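Local atomic coordinates of beta-glucanase (Podospora anserina, PDB entry 4LE4), a protein that probably hydrolyses beta-glucans, as a glycoside hydrolase of family 131, and has been captured in the crystal with the cello-oligosaccharide cellotriose. Residues Trp21-Gln26 and Gln31-Gly36; Thr13-Leu18 and Ser38-Tyr43; Leu143-Cys146 and Thr151-Ser154. All blocks are in the same frame, centred on the assembly; numbering follows the deposited sequence.

Contact 1: residues Trp21-Gln26 and Gln31-Gly36; sequences WSWGNQ and QYYIHG
Trp-21 lays one face of its indole on the backbone of Gln-31, while its far rim reaches toward Tyr-33. Gln-31 CA stands over the five-membered ring of Trp-21, 3.5 Å from its centroid and 13° off the normal, a CH-pi contact. Gln-31 CB lies over the same face, 3.4 Å from Trp-21 CZ2, and the amide N of Tyr-32 comes 3.5 Å from Trp-21 CE3. The indole is sent across to the strand by a first torsion of -174°, which sets CG of Trp-21 anti to its own backbone N.

Tyr-33 joins the two tryptophans in an aromatic cluster. Its ring is nearly parallel to the six-membered ring of Trp-21, but the two are slid so far apart that they hardly overlap, and they meet at Trp-21 CH2 and Tyr-33 CD1, 3.8 Å apart. Trp-23 inclines differently: its plane is 49° from that of Tyr-33, and its CZ2 sits over the middle of the tyrosine face, 3.6 Å from Tyr-33 CE1. Within the loop, Trp-21 CH2 stands over the centre of one face of Trp-23. The type I turn from Ser-22 to Asn-25 carries Trp-23, and Gln-26 NE2 braces it by a 3.0 Å hydrogen bond to Trp-23 O, in the carbonyl plane. A water within hydrogen-bonding distance of both Trp-21 O and Tyr-32 O links the two main chains, between which there is no direct hydrogen bond.

Beyond the contact, Gln-85 OE1 accepts hydrogen bonds from both Trp-21 NE1 and Gln-31 NE2, tying together the polar groups beside the CH-pi contact. Strand 30-34 pairs in turn with strand 78-84, where Gln-31 bonds to Ile-83 through the backbone and the side chain of Tyr-33 also rests on Ile-83.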
# COMPACT_ATOMS: atom_id res chain seq x y z
N TRP A 21 9.09 16.88 5.34
CA TRP A 21 9.21 16.88 3.89
C TRP A 21 8.45 18.03 3.26
O TRP A 21 7.37 18.38 3.72
CB TRP A 21 8.68 15.57 3.33
CG TRP A 21 8.89 15.43 1.86
CD1 TRP A 21 9.92 14.78 1.24
CD2 TRP A 21 8.04 15.92 0.81
NE1 TRP A 21 9.77 14.84 -0.11
CE2 TRP A 21 8.63 15.52 -0.41
CE3 TRP A 21 6.84 16.64 0.78
CZ2 TRP A 21 8.06 15.83 -1.66
CZ3 TRP A 21 6.28 16.95 -0.45
CH2 TRP A 21 6.89 16.55 -1.65
N SER A 22 9.03 18.61 2.20
CA SER A 22 8.39 19.69 1.44
C SER A 22 9.00 19.68 0.06
O SER A 22 10.08 19.12 -0.14
CB SER A 22 8.65 21.07 2.08
OG SER A 22 9.99 21.45 1.89
N TRP A 23 8.33 20.29 -0.90
CA TRP A 23 8.86 20.32 -2.26
C TRP A 23 10.25 20.96 -2.29
O TRP A 23 11.13 20.49 -3.00
CB TRP A 23 7.90 21.09 -3.18
CG TRP A 23 6.66 20.29 -3.50
CD1 TRP A 23 5.38 20.58 -3.13
CD2 TRP A 23 6.60 19.08 -4.26
NE1 TRP A 23 4.52 19.62 -3.63
CE2 TRP A 23 5.24 18.69 -4.32
CE3 TRP A 23 7.56 18.29 -4.90
CZ2 TRP A 23 4.82 17.54 -5.00
CZ3 TRP A 23 7.14 17.14 -5.58
CH2 TRP A 23 5.78 16.78 -5.62
N GLY A 24 10.43 22.00 -1.48
CA GLY A 24 11.71 22.68 -1.43
C GLY A 24 12.77 22.02 -0.58
O GLY A 24 13.94 22.42 -0.62
N ASN A 25 12.38 21.00 0.19
CA ASN A 25 13.32 20.29 1.05
C ASN A 25 12.80 18.85 1.14
O ASN A 25 12.15 18.46 2.11
CB ASN A 25 13.35 20.93 2.43
CG ASN A 25 14.57 20.53 3.23
OD1 ASN A 25 14.59 20.63 4.46
ND2 ASN A 25 15.61 20.07 2.54
N GLN A 26 13.08 18.09 0.10
CA GLN A 26 12.62 16.71 -0.01
C GLN A 26 13.41 15.71 0.83
O GLN A 26 14.06 14.82 0.30
CB GLN A 26 12.61 16.32 -1.49
CG GLN A 26 11.61 17.16 -2.29
CD GLN A 26 11.66 16.90 -3.78
OE1 GLN A 26 12.05 15.83 -4.23
NE2 GLN A 26 11.24 17.90 -4.57
N GLN A 31 7.37 11.30 0.49
CA GLN A 31 6.83 12.58 0.10
C GLN A 31 5.42 12.59 0.73
O GLN A 31 4.63 11.62 0.57
CB GLN A 31 6.70 12.69 -1.42
CG GLN A 31 7.93 12.27 -2.19
CD GLN A 31 7.83 12.67 -3.65
OE1 GLN A 31 6.75 12.65 -4.24
NE2 GLN A 31 8.98 13.02 -4.26
N TYR A 32 5.09 13.68 1.40
CA TYR A 32 3.79 13.79 2.04
C TYR A 32 3.06 15.03 1.53
O TYR A 32 3.37 16.16 1.92
CB TYR A 32 3.98 13.83 3.56
CG TYR A 32 2.67 13.92 4.30
CD1 TYR A 32 1.71 12.93 4.16
CD2 TYR A 32 2.37 15.03 5.09
CE1 TYR A 32 0.45 13.04 4.79
CE2 TYR A 32 1.12 15.14 5.72
CZ TYR A 32 0.17 14.15 5.56
OH TYR A 32 -1.07 14.26 6.14
N TYR A 33 2.14 14.83 0.57
CA TYR A 33 1.38 15.95 0.04
C TYR A 33 -0.02 15.58 -0.44
O TYR A 33 -0.87 16.45 -0.52
CB TYR A 33 2.14 16.69 -1.07
CG TYR A 33 2.37 15.88 -2.34
CD1 TYR A 33 3.49 15.06 -2.47
CD2 TYR A 33 1.48 15.96 -3.41
CE1 TYR A 33 3.75 14.36 -3.63
CE2 TYR A 33 1.72 15.26 -4.58
CZ TYR A 33 2.86 14.46 -4.69
OH TYR A 33 3.09 13.72 -5.83
N ILE A 34 -0.26 14.29 -0.70
CA ILE A 34 -1.59 13.84 -1.15
C ILE A 34 -2.41 13.49 0.09
O ILE A 34 -2.43 12.35 0.57
CB ILE A 34 -1.47 12.62 -2.10
CG1 ILE A 34 -0.58 13.03 -3.28
CG2 ILE A 34 -2.87 12.15 -2.60
CD1 ILE A 34 -0.32 11.93 -4.30
N HIS A 35 -3.06 14.52 0.62
CA HIS A 35 -3.87 14.38 1.82
C HIS A 35 -4.83 15.56 1.85
O HIS A 35 -4.68 16.51 1.08
CB HIS A 35 -2.97 14.40 3.08
CG HIS A 35 -2.09 15.62 3.19
ND1 HIS A 35 -2.58 16.86 3.55
CD2 HIS A 35 -0.76 15.78 2.99
CE1 HIS A 35 -1.59 17.74 3.56
NE2 HIS A 35 -0.47 17.11 3.23
N GLY A 36 -5.79 15.50 2.76
CA GLY A 36 -6.77 16.56 2.89
C GLY A 36 -6.29 17.76 3.67
O GLY A 36 -5.09 17.92 3.93
O HOH W 1 4.93 17.46 4.19

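Contact 2: residues Thr13-Leu18 and Ser38-Tyr43; sequences TSSADL and SPVSAY
A short 3-10 segment, residues 15-18, meets the helically coiled turn 40-42 through Val-40, which supplies most of the contact from its side. No hydrogen bond crosses between the segments; the valine methyls meet a carbonyl oxygen and a leucine methyl.

Val-40 turns both methyls to Ser-15 O: its CG2 is 3.8 Å and its CG1 3.9 Å from that oxygen. With chi1 at 68°, CG1 lies between the valine's own backbone N and carbonyl carbon and turns toward Ala-16, while CG2, anti to that N, faces Leu-18. The tip of the leucine comes in at about a right angle to the valine, Leu-18 CD1 to Val-40 CG2 being 4.0 Å. The serine carbonyl has a polar partner in its own turn, since Leu-18 N donates to Ser-15 O at 2.9 Å.

Each side is shaped by local bonds. Just before the 3-10 segment, Ser-14 OG accepts from Ala-16 N at 3.2 Å, forming an ST turn; from within it Asp-17 OD2 reaches back to accept from Thr-13 N. On the other side, Tyr-43 N reaches back to Val-40 O at 2.8 Å, and Ser-38 N donates to Tyr-43 OH, closing the loop upon itself.

Ser-15 OG is hydrogen-bonded to Val-44 O, at the start of strand 44-47. The valine and leucine pack on strand 30-34: both side chains touch Tyr-32, and Leu-18 also reaches Tyr-30 and, on the adjoining strand 78-84, Leu-82.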
# COMPACT_ATOMS: atom_id res chain seq x y z
N THR A 13 10.08 8.83 14.81
CA THR A 13 9.54 8.65 16.13
C THR A 13 8.02 8.61 16.08
O THR A 13 7.39 7.80 16.76
CB THR A 13 10.03 9.77 17.03
OG1 THR A 13 11.45 9.61 17.17
CG2 THR A 13 9.35 9.73 18.41
N SER A 14 7.44 9.44 15.22
CA SER A 14 5.99 9.54 15.10
C SER A 14 5.68 10.04 13.67
O SER A 14 6.57 10.43 12.95
CB SER A 14 5.44 10.54 16.12
OG SER A 14 5.62 11.88 15.69
N SER A 15 4.41 10.05 13.29
CA SER A 15 4.04 10.50 11.95
C SER A 15 4.29 11.99 11.71
O SER A 15 4.24 12.45 10.56
CB SER A 15 2.57 10.16 11.66
OG SER A 15 1.72 10.82 12.57
N ALA A 16 4.54 12.73 12.79
CA ALA A 16 4.85 14.16 12.70
C ALA A 16 6.10 14.35 11.87
O ALA A 16 6.30 15.40 11.28
CB ALA A 16 5.07 14.76 14.11
N ASP A 17 6.95 13.34 11.82
CA ASP A 17 8.18 13.46 11.05
C ASP A 17 7.90 13.60 9.55
O ASP A 17 8.78 14.01 8.80
CB ASP A 17 9.11 12.29 11.34
CG ASP A 17 9.59 12.27 12.80
OD1 ASP A 17 9.62 13.36 13.41
OD2 ASP A 17 9.95 11.19 13.35
N LEU A 18 6.68 13.26 9.12
CA LEU A 18 6.33 13.37 7.73
C LEU A 18 6.27 14.82 7.34
O LEU A 18 6.47 15.14 6.17
CB LEU A 18 4.96 12.72 7.44
CG LEU A 18 4.97 11.19 7.48
CD1 LEU A 18 3.51 10.70 7.36
CD2 LEU A 18 5.82 10.62 6.36
N SER A 38 -6.74 18.58 6.90
CA SER A 38 -6.37 18.44 8.31
C SER A 38 -4.88 18.16 8.51
O SER A 38 -4.15 17.93 7.55
CB SER A 38 -7.17 17.32 8.97
OG SER A 38 -8.57 17.52 8.85
N PRO A 39 -4.40 18.22 9.77
CA PRO A 39 -2.99 17.96 10.11
C PRO A 39 -2.70 16.48 9.92
O PRO A 39 -3.62 15.65 9.88
CB PRO A 39 -2.92 18.37 11.59
CG PRO A 39 -3.94 19.51 11.67
CD PRO A 39 -5.10 18.87 10.90
N VAL A 40 -1.43 16.12 9.85
CA VAL A 40 -1.09 14.72 9.59
C VAL A 40 -1.68 13.72 10.58
O VAL A 40 -2.09 12.64 10.18
CB VAL A 40 0.47 14.55 9.50
CG1 VAL A 40 1.12 14.79 10.88
CG2 VAL A 40 0.82 13.13 9.00
N SER A 41 -1.77 14.06 11.88
CA SER A 41 -2.32 13.11 12.84
C SER A 41 -3.78 12.73 12.59
O SER A 41 -4.30 11.78 13.18
CB SER A 41 -2.11 13.62 14.28
OG SER A 41 -2.82 14.80 14.50
N ALA A 42 -4.45 13.44 11.68
CA ALA A 42 -5.80 13.04 11.32
C ALA A 42 -5.76 11.87 10.32
O ALA A 42 -6.72 11.10 10.21
CB ALA A 42 -6.53 14.20 10.65
N TYR A 43 -4.64 11.76 9.59
CA TYR A 43 -4.51 10.75 8.53
C TYR A 43 -3.48 9.63 8.69
O TYR A 43 -3.66 8.54 8.15
CB TYR A 43 -4.21 11.48 7.21
CG TYR A 43 -5.09 12.64 6.92
CD1 TYR A 43 -6.47 12.48 6.86
CD2 TYR A 43 -4.54 13.90 6.64
CE1 TYR A 43 -7.28 13.56 6.52
CE2 TYR A 43 -5.35 14.97 6.30
CZ TYR A 43 -6.71 14.78 6.24
OH TYR A 43 -7.50 15.85 5.89

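Contact 3: residues Leu143-Cys146 and Thr151-Ser154; sequences LRWC and TQWS
Strands 143-146 and 151-154 run antiparallel, with their short axes at 146° and 4.6 Å apart at closest approach, and the pairing slips by one residue after Trp-145. This is a classic beta bulge in the hairpin formed by strands 142-147 and 150-156, with Gln-152 and Trp-153 both facing Trp-145. Two nearly straight bonds frame it: Trp-145 N donates to Trp-153 O at 2.9 Å, and Gln-152 N donates to Trp-145 O at the same length, with an N-H...O angle of 175°. Farther along, Ser-154 CA makes a CA-H...O contact of 3.1 Å with Leu-143 O.

The two tryptophans project from one face of the sheet. Trp-153 offers its ring edge to the neighbouring strand, and its CE3 lies 4.0 Å from Trp-145 CB. The bulge also brings Gln-152 against Trp-145: Gln-152 CB touches CE3 and CZ3 of the indole, 3.5 Å from each. A bend at chi2 of -70° then swings the glutamine amide away, with its plane perpendicular to the indole. Outside the hairpin, Trp-145 stacks on Phe-178, while Trp-153 meets Phe-178 and His-180 on strand 175-182, so the two tryptophans pack against strands of the other sheet, largely through aromatic rings.

Arg-144, Cys-146, Thr-151 and Ser-154 occupy the other face. Arg-144 CG packs 3.8 Å from Ser-154 CB, and Cys-146 SG lies beside the threonine hydroxyl. The arginine chain stays extended from CG to NE and passes Thr-151 at about a right angle, carrying the guanidinium out to the hydroxyl, which it meets edge-on: Arg-144 NH2 donates to Thr-151 OG1 at 2.9 Å, with the oxygen close to the guanidinium plane.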
# COMPACT_ATOMS: atom_id res chain seq x y z
N LEU A 143 -10.53 -8.69 -1.42
CA LEU A 143 -9.33 -7.85 -1.58
C LEU A 143 -8.80 -8.46 -2.90
O LEU A 143 -8.66 -9.67 -3.02
CB LEU A 143 -8.32 -8.10 -0.47
CG LEU A 143 -7.03 -7.28 -0.51
CD1 LEU A 143 -7.33 -5.77 -0.53
CD2 LEU A 143 -6.18 -7.66 0.72
N ARG A 144 -8.49 -7.62 -3.88
CA ARG A 144 -8.05 -8.10 -5.19
C ARG A 144 -6.72 -7.52 -5.61
O ARG A 144 -6.39 -6.39 -5.27
CB ARG A 144 -9.03 -7.63 -6.27
CG ARG A 144 -10.49 -7.97 -6.04
CD ARG A 144 -11.33 -6.91 -6.74
NE ARG A 144 -12.78 -7.16 -6.68
CZ ARG A 144 -13.47 -7.80 -7.62
NH1 ARG A 144 -14.79 -7.95 -7.49
NH2 ARG A 144 -12.85 -8.30 -8.69
N TRP A 145 -5.99 -8.29 -6.40
CA TRP A 145 -4.75 -7.79 -6.99
C TRP A 145 -5.13 -7.61 -8.46
O TRP A 145 -5.59 -8.56 -9.09
CB TRP A 145 -3.63 -8.81 -6.87
CG TRP A 145 -2.41 -8.37 -7.63
CD1 TRP A 145 -1.67 -7.23 -7.42
CD2 TRP A 145 -1.78 -9.07 -8.72
NE1 TRP A 145 -0.62 -7.19 -8.32
CE2 TRP A 145 -0.67 -8.29 -9.12
CE3 TRP A 145 -2.07 -10.26 -9.40
CZ2 TRP A 145 0.17 -8.68 -10.19
CZ3 TRP A 145 -1.23 -10.65 -10.46
CH2 TRP A 145 -0.13 -9.86 -10.84
N CYS A 146 -4.92 -6.42 -9.00
CA CYS A 146 -5.26 -6.11 -10.38
C CYS A 146 -4.01 -5.73 -11.18
O CYS A 146 -3.01 -5.23 -10.62
CB CYS A 146 -6.21 -4.92 -10.43
SG CYS A 146 -7.73 -5.24 -9.54
N THR A 151 -8.82 -7.95 -12.58
CA THR A 151 -8.50 -8.76 -11.39
C THR A 151 -7.80 -10.08 -11.77
O THR A 151 -8.30 -10.87 -12.61
CB THR A 151 -9.78 -9.08 -10.59
OG1 THR A 151 -10.31 -7.86 -10.07
CG2 THR A 151 -9.49 -10.07 -9.44
N GLN A 152 -6.66 -10.33 -11.14
CA GLN A 152 -5.90 -11.55 -11.42
C GLN A 152 -5.90 -12.51 -10.24
O GLN A 152 -5.56 -13.68 -10.38
CB GLN A 152 -4.46 -11.21 -11.74
CG GLN A 152 -4.28 -10.21 -12.85
CD GLN A 152 -4.66 -10.78 -14.19
OE1 GLN A 152 -4.28 -11.90 -14.54
NE2 GLN A 152 -5.44 -10.02 -14.95
N TRP A 153 -6.25 -12.00 -9.06
CA TRP A 153 -6.25 -12.82 -7.85
C TRP A 153 -7.14 -12.10 -6.84
O TRP A 153 -7.26 -10.89 -6.89
CB TRP A 153 -4.80 -12.87 -7.32
CG TRP A 153 -4.65 -13.51 -5.98
CD1 TRP A 153 -4.37 -14.82 -5.71
CD2 TRP A 153 -4.76 -12.84 -4.72
NE1 TRP A 153 -4.29 -15.00 -4.34
CE2 TRP A 153 -4.53 -13.81 -3.72
CE3 TRP A 153 -5.04 -11.52 -4.34
CZ2 TRP A 153 -4.55 -13.49 -2.34
CZ3 TRP A 153 -5.06 -11.20 -2.96
CH2 TRP A 153 -4.82 -12.19 -1.99
N SER A 154 -7.80 -12.83 -5.95
CA SER A 154 -8.61 -12.17 -4.93
C SER A 154 -8.79 -13.10 -3.72
O SER A 154 -8.55 -14.31 -3.80
CB SER A 154 -9.98 -11.73 -5.50
OG SER A 154 -10.73 -12.84 -5.96

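Contacts 1 and 2 are neighbours, with centres 12 Å apart, and contact 1 is nested within the chain loop that contact 2 closes. Tyr-32 connects them, its hydroxyl lying against Val-40 and Tyr-43. Contact 3 follows later in the chain, on the opposite side of the molecule's centre, about 30 Å from either of the others by centres. Contacts 1 and 3 nonetheless reach the same antiparallel sheet, one through strand 30-34 and the other through the hairpin 142-147/150-156. Together they mark widely separated parts of the all-beta catalytic domain, whose two antiparallel sheets fit the concanavalin-like clan: N-terminal loops cover one end, and a twisted hairpin lies at the other.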